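Local coordinates for endonuclease II (Enterobacteria phage t4, PDB 2WSH), which nicks and cleaves cytosine-containing double-stranded host DNA in a sequence-specific way, so that the phage can reuse the nucleotides for its own DNA synthesis, at residues A[17-23]-A[96-102]; A[40-44]-A[119-125]. The protein carries 1 engineered substitution. All blocks are in the same frame, centred on the assembly; numbering follows the deposited sequence.

Overall arrangement
Both contacts use the antiparallel sheet of this GIY-YIG nuclease, and strand 97-111 links them. On one edge it pairs with strand 18-23 to form contact 1; strand 42-48, which carries half of contact 2, is its neighbour in the same sheet. The two centres lie about 16 Å apart, yet the contacts touch, chiefly at R102. Its backbone N reaches I43 O at 2.7 Å, a probable hydrogen bond, while its NE makes a 2.7 Å salt bridge with OE1 of E124 on helix 121-132. Contact 1 is thus sheet formation, and contact 2 is the packing of a helix against that sheet. The strand that carries I43 also carries Y44, which binds a phosphate away from the helix.

Contact 1: residues A[17-23]-A[96-102]; sequences FIKYTEL and KVEFYAR
K19 grips E98 where strand 18-23 pairs antiparallel with strand 97-111 of the GIY-YIG domain, K19 NZ lying 2.8 Å from E98 OE2. The same NZ reaches forward along its own strand to E22 OE1 at 2.9 Å. Each oxygen offers its anti lone pair, and the shared ammonium probably offsets the repulsion between two carboxylates turned 85° apart. The lysine chain is extended and starts with CG anti to the backbone N (chi1 168°). At its root, K19 CA lies over one face of the Y100 ring. CB of R102 sits over the F17 ring, 3.7 Å from the centroid, while the guanidinium runs on to E124 and to E112 of another subunit. L23 CD1 approaches the edge of the F99 ring, 3.6 Å from CE2.

Backbone bonds hold these groups in register, I18 and A101 pairing in both directions. A classic bulge then inserts one residue into strand 18-23. Y20 and T21 both face F99, whose carbonyl takes the Y20 N-H at 2.8 Å, in the carbonyl plane, and a weak bond from T21 N. From the same residue, F99 N gives T21 O an almost straight bond, 178° at the hydrogen.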
loop_
_atom_site.group_PDB
_atom_site.type_symbol
_atom_site.label_atom_id
_atom_site.label_comp_id
_atom_site.label_asym_id
_atom_site.label_seq_id
_atom_site.Cartn_x
_atom_site.Cartn_y
_atom_site.Cartn_z
ATOM N N PHE A 17 -19.038 -3.239 10.920
ATOM C CA PHE A 17 -19.693 -4.473 10.521
ATOM C C PHE A 17 -21.143 -4.154 10.201
ATOM O O PHE A 17 -21.840 -3.530 10.995
ATOM C CB PHE A 17 -19.619 -5.524 11.630
ATOM C CG PHE A 17 -18.314 -6.269 11.678
ATOM C CD1 PHE A 17 -18.130 -7.419 10.925
ATOM C CD2 PHE A 17 -17.278 -5.831 12.487
ATOM C CE1 PHE A 17 -16.934 -8.110 10.970
ATOM C CE2 PHE A 17 -16.076 -6.517 12.537
ATOM C CZ PHE A 17 -15.905 -7.657 11.776
ATOM N N ILE A 18 -21.588 -4.568 9.024
ATOM C CA ILE A 18 -22.967 -4.359 8.625
ATOM C C ILE A 18 -23.695 -5.698 8.622
ATOM O O ILE A 18 -23.182 -6.687 8.099
ATOM C CB ILE A 18 -23.043 -3.691 7.248
ATOM C CG1 ILE A 18 -22.486 -2.268 7.333
ATOM C CG2 ILE A 18 -24.474 -3.674 6.731
ATOM C CD1 ILE A 18 -22.159 -1.663 5.998
ATOM N N LYS A 19 -24.876 -5.735 9.229
ATOM C CA LYS A 19 -25.648 -6.970 9.290
ATOM C C LYS A 19 -25.972 -7.466 7.893
ATOM O O LYS A 19 -26.504 -6.729 7.063
ATOM C CB LYS A 19 -26.934 -6.793 10.095
ATOM C CG LYS A 19 -27.889 -7.965 9.942
ATOM C CD LYS A 19 -28.902 -8.028 11.068
ATOM C CE LYS A 19 -29.845 -9.202 10.868
ATOM N NZ LYS A 19 -30.829 -9.332 11.976
ATOM N N TYR A 20 -25.643 -8.725 7.639
ATOM C CA TYR A 20 -25.822 -9.304 6.322
ATOM C C TYR A 20 -27.106 -10.114 6.276
ATOM O O TYR A 20 -27.952 -9.892 5.416
ATOM C CB TYR A 20 -24.617 -10.173 5.961
ATOM C CG TYR A 20 -24.720 -10.843 4.609
ATOM C CD1 TYR A 20 -24.702 -10.100 3.436
ATOM C CD2 TYR A 20 -24.826 -12.223 4.508
ATOM C CE1 TYR A 20 -24.795 -10.717 2.198
ATOM C CE2 TYR A 20 -24.920 -12.846 3.279
ATOM C CZ TYR A 20 -24.901 -12.091 2.128
ATOM O OH TYR A 20 -24.989 -12.720 0.909
ATOM N N THR A 21 -27.255 -11.054 7.201
ATOM C CA THR A 21 -28.483 -11.835 7.270
ATOM C C THR A 21 -28.676 -12.496 8.626
ATOM O O THR A 21 -27.795 -12.467 9.485
ATOM C CB THR A 21 -28.551 -12.915 6.166
ATOM O OG1 THR A 21 -29.872 -13.469 6.118
ATOM C CG2 THR A 21 -27.553 -14.033 6.441
ATOM N N GLU A 22 -29.850 -13.088 8.802
ATOM C CA GLU A 22 -30.190 -13.801 10.020
ATOM C C GLU A 22 -30.672 -15.187 9.623
ATOM O O GLU A 22 -31.271 -15.356 8.562
ATOM C CB GLU A 22 -31.285 -13.042 10.770
ATOM C CG GLU A 22 -31.839 -13.744 11.996
ATOM C CD GLU A 22 -32.706 -12.824 12.840
ATOM O OE1 GLU A 22 -32.572 -11.591 12.701
ATOM O OE2 GLU A 22 -33.516 -13.329 13.646
ATOM N N LEU A 23 -30.388 -16.186 10.453
ATOM C CA LEU A 23 -30.879 -17.535 10.196
ATOM C C LEU A 23 -32.098 -17.816 11.065
ATOM O O LEU A 23 -32.160 -17.384 12.214
ATOM C CB LEU A 23 -29.788 -18.574 10.461
ATOM C CG LEU A 23 -28.542 -18.500 9.582
ATOM C CD1 LEU A 23 -27.629 -19.675 9.869
ATOM C CD2 LEU A 23 -28.927 -18.469 8.113
ATOM N N LYS A 96 -31.050 -16.294 18.690
ATOM C CA LYS A 96 -30.967 -15.517 17.458
ATOM C C LYS A 96 -29.578 -15.655 16.847
ATOM O O LYS A 96 -28.581 -15.452 17.533
ATOM C CB LYS A 96 -31.252 -14.043 17.740
ATOM C CG LYS A 96 -31.447 -13.206 16.485
ATOM C CD LYS A 96 -31.019 -11.766 16.708
ATOM C CE LYS A 96 -31.495 -11.246 18.052
ATOM N NZ LYS A 96 -30.850 -9.947 18.407
ATOM N N VAL A 97 -29.515 -15.988 15.561
ATOM C CA VAL A 97 -28.238 -16.223 14.888
ATOM C C VAL A 97 -28.043 -15.256 13.728
ATOM O O VAL A 97 -28.764 -15.317 12.729
ATOM C CB VAL A 97 -28.141 -17.663 14.339
ATOM C CG1 VAL A 97 -26.822 -17.862 13.596
ATOM C CG2 VAL A 97 -28.298 -18.680 15.460
ATOM N N GLU A 98 -27.057 -14.374 13.857
ATOM C CA GLU A 98 -26.838 -13.329 12.867
ATOM C C GLU A 98 -25.445 -13.377 12.255
ATOM O O GLU A 98 -24.473 -13.741 12.916
ATOM C CB GLU A 98 -27.065 -11.951 13.495
ATOM C CG GLU A 98 -28.475 -11.729 14.010
ATOM C CD GLU A 98 -28.614 -10.422 14.768
ATOM O OE1 GLU A 98 -27.902 -10.239 15.777
ATOM O OE2 GLU A 98 -29.438 -9.581 14.355
ATOM N N PHE A 99 -25.367 -13.011 10.983
ATOM C CA PHE A 99 -24.096 -12.839 10.301
ATOM C C PHE A 99 -23.893 -11.371 9.957
ATOM O O PHE A 99 -24.782 -10.732 9.394
ATOM C CB PHE A 99 -24.067 -13.671 9.019
ATOM C CG PHE A 99 -23.935 -15.143 9.257
ATOM C CD1 PHE A 99 -22.699 -15.757 9.186
ATOM C CD2 PHE A 99 -25.046 -15.913 9.556
ATOM C CE1 PHE A 99 -22.572 -17.117 9.404
ATOM C CE2 PHE A 99 -24.924 -17.270 9.781
ATOM C CZ PHE A 99 -23.685 -17.871 9.705
ATOM N N TYR A 100 -22.723 -10.846 10.304
ATOM C CA TYR A 100 -22.319 -9.503 9.908
ATOM C C TYR A 100 -21.156 -9.594 8.930
ATOM O O TYR A 100 -20.405 -10.567 8.938
ATOM C CB TYR A 100 -21.880 -8.695 11.126
ATOM C CG TYR A 100 -23.005 -8.250 12.030
ATOM C CD1 TYR A 100 -23.369 -6.910 12.107
ATOM C CD2 TYR A 100 -23.698 -9.164 12.813
ATOM C CE1 TYR A 100 -24.393 -6.493 12.938
ATOM C CE2 TYR A 100 -24.726 -8.758 13.645
ATOM C CZ TYR A 100 -25.068 -7.421 13.703
ATOM O OH TYR A 100 -26.088 -7.009 14.529
ATOM N N ALA A 101 -20.996 -8.574 8.095
ATOM C CA ALA A 101 -19.889 -8.544 7.147
ATOM C C ALA A 101 -19.132 -7.228 7.219
ATOM O O ALA A 101 -19.739 -6.161 7.297
ATOM C CB ALA A 101 -20.394 -8.784 5.740
ATOM N N ARG A 102 -17.806 -7.314 7.188
ATOM C CA ARG A 102 -16.952 -6.134 7.109
ATOM C C ARG A 102 -16.181 -6.165 5.797
ATOM O O ARG A 102 -15.339 -7.035 5.583
ATOM C CB ARG A 102 -15.989 -6.078 8.293
ATOM C CG ARG A 102 -14.841 -5.091 8.114
ATOM C CD ARG A 102 -13.943 -5.049 9.350
ATOM N NE ARG A 102 -12.653 -4.418 9.075
ATOM C CZ ARG A 102 -12.380 -3.134 9.290
ATOM N NH1 ARG A 102 -13.303 -2.329 9.801
ATOM N NH2 ARG A 102 -11.177 -2.658 9.003
HETATM O O HOH W 1 -32.096 -16.197 14.462
#

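Contact 2: residues A[40-44]-A[119-125]; sequences YNVIY and ATIDLEA. Engineered in segment 119-125: A125 (natural residue Glu). With PO4 (phosphate ion), chain E.
I43 and I121 supply most of the apolar contact between the strand and helix segment 121-125. The far methyl of I43, CD1, touches two residues one turn apart: it lies 4.0 Å from I121 CB and 3.8 Å from CB of A125, an engineered residue that is Glu in the natural protein. I121 answers with both branches. Its CG2 packs against the backbone of V42, with I121 CG2 3.5 Å from V42 C. The other branch meets the amide of N41, I121 CD1 lying 3.5 Å from N41 ND2. CG1 of I121 stands between the backbone N and the carbonyl carbon (chi1 55°), which sends this longer branch toward N41 while CG2 turns to the strand.

This is helix-on-sheet packing in the GIY-YIG domain: strand 42-48 lies in the antiparallel sheet, and helix 121-132 packs against it. The axes of 42-44 and 121-125 approach to 8.5 Å, with their directions 29° apart. The segments meet by van der Waals packing, with no hydrogen bond between them.

Polar groups are satisfied by other partners. E124 lays OE1 4.0 Å from CG1 of I43, but that oxygen is engaged in a salt bridge with R102 of strand 97-111. Within 119-125, T120 O accepts the N-H groups of both L123 and E124.

Y44 points to another partner. Its OH donates to O4 of a phosphate ion, probably from the crystallisation liquor, O4 lying in the ring plane at its edge; the 2.5 Å between Y44 OH and O4 is so short that its exact value is doubtful. Y68 OH also bonds Y44 OH, and Y54, R64 and K83 hydrogen-bond to the anion.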
loop_
_atom_site.group_PDB
_atom_site.type_symbol
_atom_site.label_atom_id
_atom_site.label_comp_id
_atom_site.label_asym_id
_atom_site.label_seq_id
_atom_site.Cartn_x
_atom_site.Cartn_y
_atom_site.Cartn_z
ATOM N N TYR A 40 -18.491 -10.130 -1.510
ATOM C CA TYR A 40 -17.230 -10.823 -1.731
ATOM C C TYR A 40 -16.094 -10.213 -0.922
ATOM O O TYR A 40 -16.102 -9.019 -0.626
ATOM C CB TYR A 40 -16.865 -10.792 -3.217
ATOM C CG TYR A 40 -17.999 -11.179 -4.139
ATOM C CD1 TYR A 40 -18.227 -12.507 -4.475
ATOM C CD2 TYR A 40 -18.842 -10.214 -4.676
ATOM C CE1 TYR A 40 -19.265 -12.866 -5.320
ATOM C CE2 TYR A 40 -19.884 -10.562 -5.522
ATOM C CZ TYR A 40 -20.089 -11.888 -5.841
ATOM O OH TYR A 40 -21.123 -12.236 -6.679
ATOM N N ASN A 41 -15.123 -11.047 -0.564
ATOM C CA ASN A 41 -13.887 -10.570 0.047
ATOM C C ASN A 41 -14.119 -9.835 1.367
ATOM O O ASN A 41 -13.783 -8.659 1.498
ATOM C CB ASN A 41 -13.147 -9.664 -0.939
ATOM C CG ASN A 41 -11.671 -9.538 -0.627
ATOM O OD1 ASN A 41 -11.021 -8.578 -1.039
ATOM N ND2 ASN A 41 -11.131 -10.511 0.102
ATOM N N VAL A 42 -14.693 -10.525 2.346
ATOM C CA VAL A 42 -15.042 -9.879 3.606
ATOM C C VAL A 42 -14.608 -10.668 4.833
ATOM O O VAL A 42 -14.382 -11.880 4.775
ATOM C CB VAL A 42 -16.567 -9.666 3.732
ATOM C CG1 VAL A 42 -17.082 -8.767 2.617
ATOM C CG2 VAL A 42 -17.281 -11.009 3.722
ATOM N N ILE A 43 -14.497 -9.956 5.947
ATOM C CA ILE A 43 -14.462 -10.580 7.256
ATOM C C ILE A 43 -15.912 -10.719 7.672
ATOM O O ILE A 43 -16.684 -9.767 7.571
ATOM C CB ILE A 43 -13.733 -9.703 8.282
ATOM C CG1 ILE A 43 -12.243 -9.621 7.948
ATOM C CG2 ILE A 43 -13.953 -10.230 9.698
ATOM C CD1 ILE A 43 -11.547 -10.968 7.930
ATOM N N TYR A 44 -16.306 -11.908 8.104
ATOM C CA TYR A 44 -17.663 -12.066 8.597
ATOM C C TYR A 44 -17.688 -12.413 10.073
ATOM O O TYR A 44 -16.727 -12.952 10.614
ATOM C CB TYR A 44 -18.475 -13.051 7.748
ATOM C CG TYR A 44 -18.119 -14.516 7.879
ATOM C CD1 TYR A 44 -18.795 -15.333 8.776
ATOM C CD2 TYR A 44 -17.144 -15.092 7.074
ATOM C CE1 TYR A 44 -18.500 -16.678 8.885
ATOM C CE2 TYR A 44 -16.837 -16.440 7.180
ATOM C CZ TYR A 44 -17.522 -17.224 8.087
ATOM O OH TYR A 44 -17.234 -18.560 8.200
ATOM N N ALA A 119 -4.843 -9.843 -0.080
ATOM C CA ALA A 119 -6.221 -9.599 0.315
ATOM C C ALA A 119 -6.191 -9.240 1.791
ATOM O O ALA A 119 -5.659 -9.995 2.604
ATOM C CB ALA A 119 -7.071 -10.837 0.082
ATOM N N THR A 120 -6.748 -8.086 2.142
ATOM C CA THR A 120 -6.637 -7.601 3.514
ATOM C C THR A 120 -7.379 -8.477 4.526
ATOM O O THR A 120 -7.083 -8.424 5.717
ATOM C CB THR A 120 -7.092 -6.132 3.659
ATOM O OG1 THR A 120 -8.482 -6.025 3.335
ATOM C CG2 THR A 120 -6.280 -5.229 2.744
ATOM N N ILE A 121 -8.339 -9.278 4.069
ATOM C CA ILE A 121 -8.969 -10.236 4.978
ATOM C C ILE A 121 -7.898 -11.126 5.602
ATOM O O ILE A 121 -8.004 -11.513 6.762
ATOM C CB ILE A 121 -10.022 -11.129 4.287
ATOM C CG1 ILE A 121 -9.414 -11.846 3.077
ATOM C CG2 ILE A 121 -11.238 -10.311 3.881
ATOM C CD1 ILE A 121 -10.292 -12.944 2.516
ATOM N N ASP A 122 -6.864 -11.436 4.825
ATOM C CA ASP A 122 -5.772 -12.275 5.307
ATOM C C ASP A 122 -4.993 -11.593 6.423
ATOM O O ASP A 122 -4.397 -12.257 7.271
ATOM C CB ASP A 122 -4.833 -12.649 4.162
ATOM C CG ASP A 122 -5.405 -13.728 3.273
ATOM O OD1 ASP A 122 -6.378 -14.388 3.692
ATOM O OD2 ASP A 122 -4.880 -13.919 2.156
ATOM N N LEU A 123 -5.009 -10.264 6.415
ATOM C CA LEU A 123 -4.324 -9.472 7.433
ATOM C C LEU A 123 -5.204 -9.214 8.651
ATOM O O LEU A 123 -4.711 -9.124 9.773
ATOM C CB LEU A 123 -3.901 -8.121 6.857
ATOM C CG LEU A 123 -2.825 -8.083 5.774
ATOM C CD1 LEU A 123 -2.607 -6.643 5.324
ATOM C CD2 LEU A 123 -1.534 -8.697 6.287
ATOM N N GLU A 124 -6.506 -9.078 8.422
ATOM C CA GLU A 124 -7.418 -8.635 9.469
ATOM C C GLU A 124 -7.930 -9.766 10.359
ATOM O O GLU A 124 -8.058 -9.596 11.570
ATOM C CB GLU A 124 -8.594 -7.865 8.863
ATOM C CG GLU A 124 -8.222 -6.493 8.324
ATOM C CD GLU A 124 -9.418 -5.572 8.199
ATOM O OE1 GLU A 124 -10.553 -6.033 8.437
ATOM O OE2 GLU A 124 -9.222 -4.387 7.866
ATOM N N ALA A 125 -8.227 -10.912 9.758
ATOM C CA ALA A 125 -8.779 -12.034 10.509
ATOM C C ALA A 125 -7.939 -12.390 11.734
ATOM O O ALA A 125 -8.476 -12.509 12.834
ATOM C CB ALA A 125 -8.976 -13.249 9.606
HETATM P P PO4 E . -14.591 -20.646 7.254
HETATM O O1 PO4 E . -14.130 -19.785 8.405
HETATM O O2 PO4 E . -13.571 -20.600 6.140
HETATM O O3 PO4 E . -14.789 -22.079 7.692
HETATM O O4 PO4 E . -15.906 -20.084 6.778
#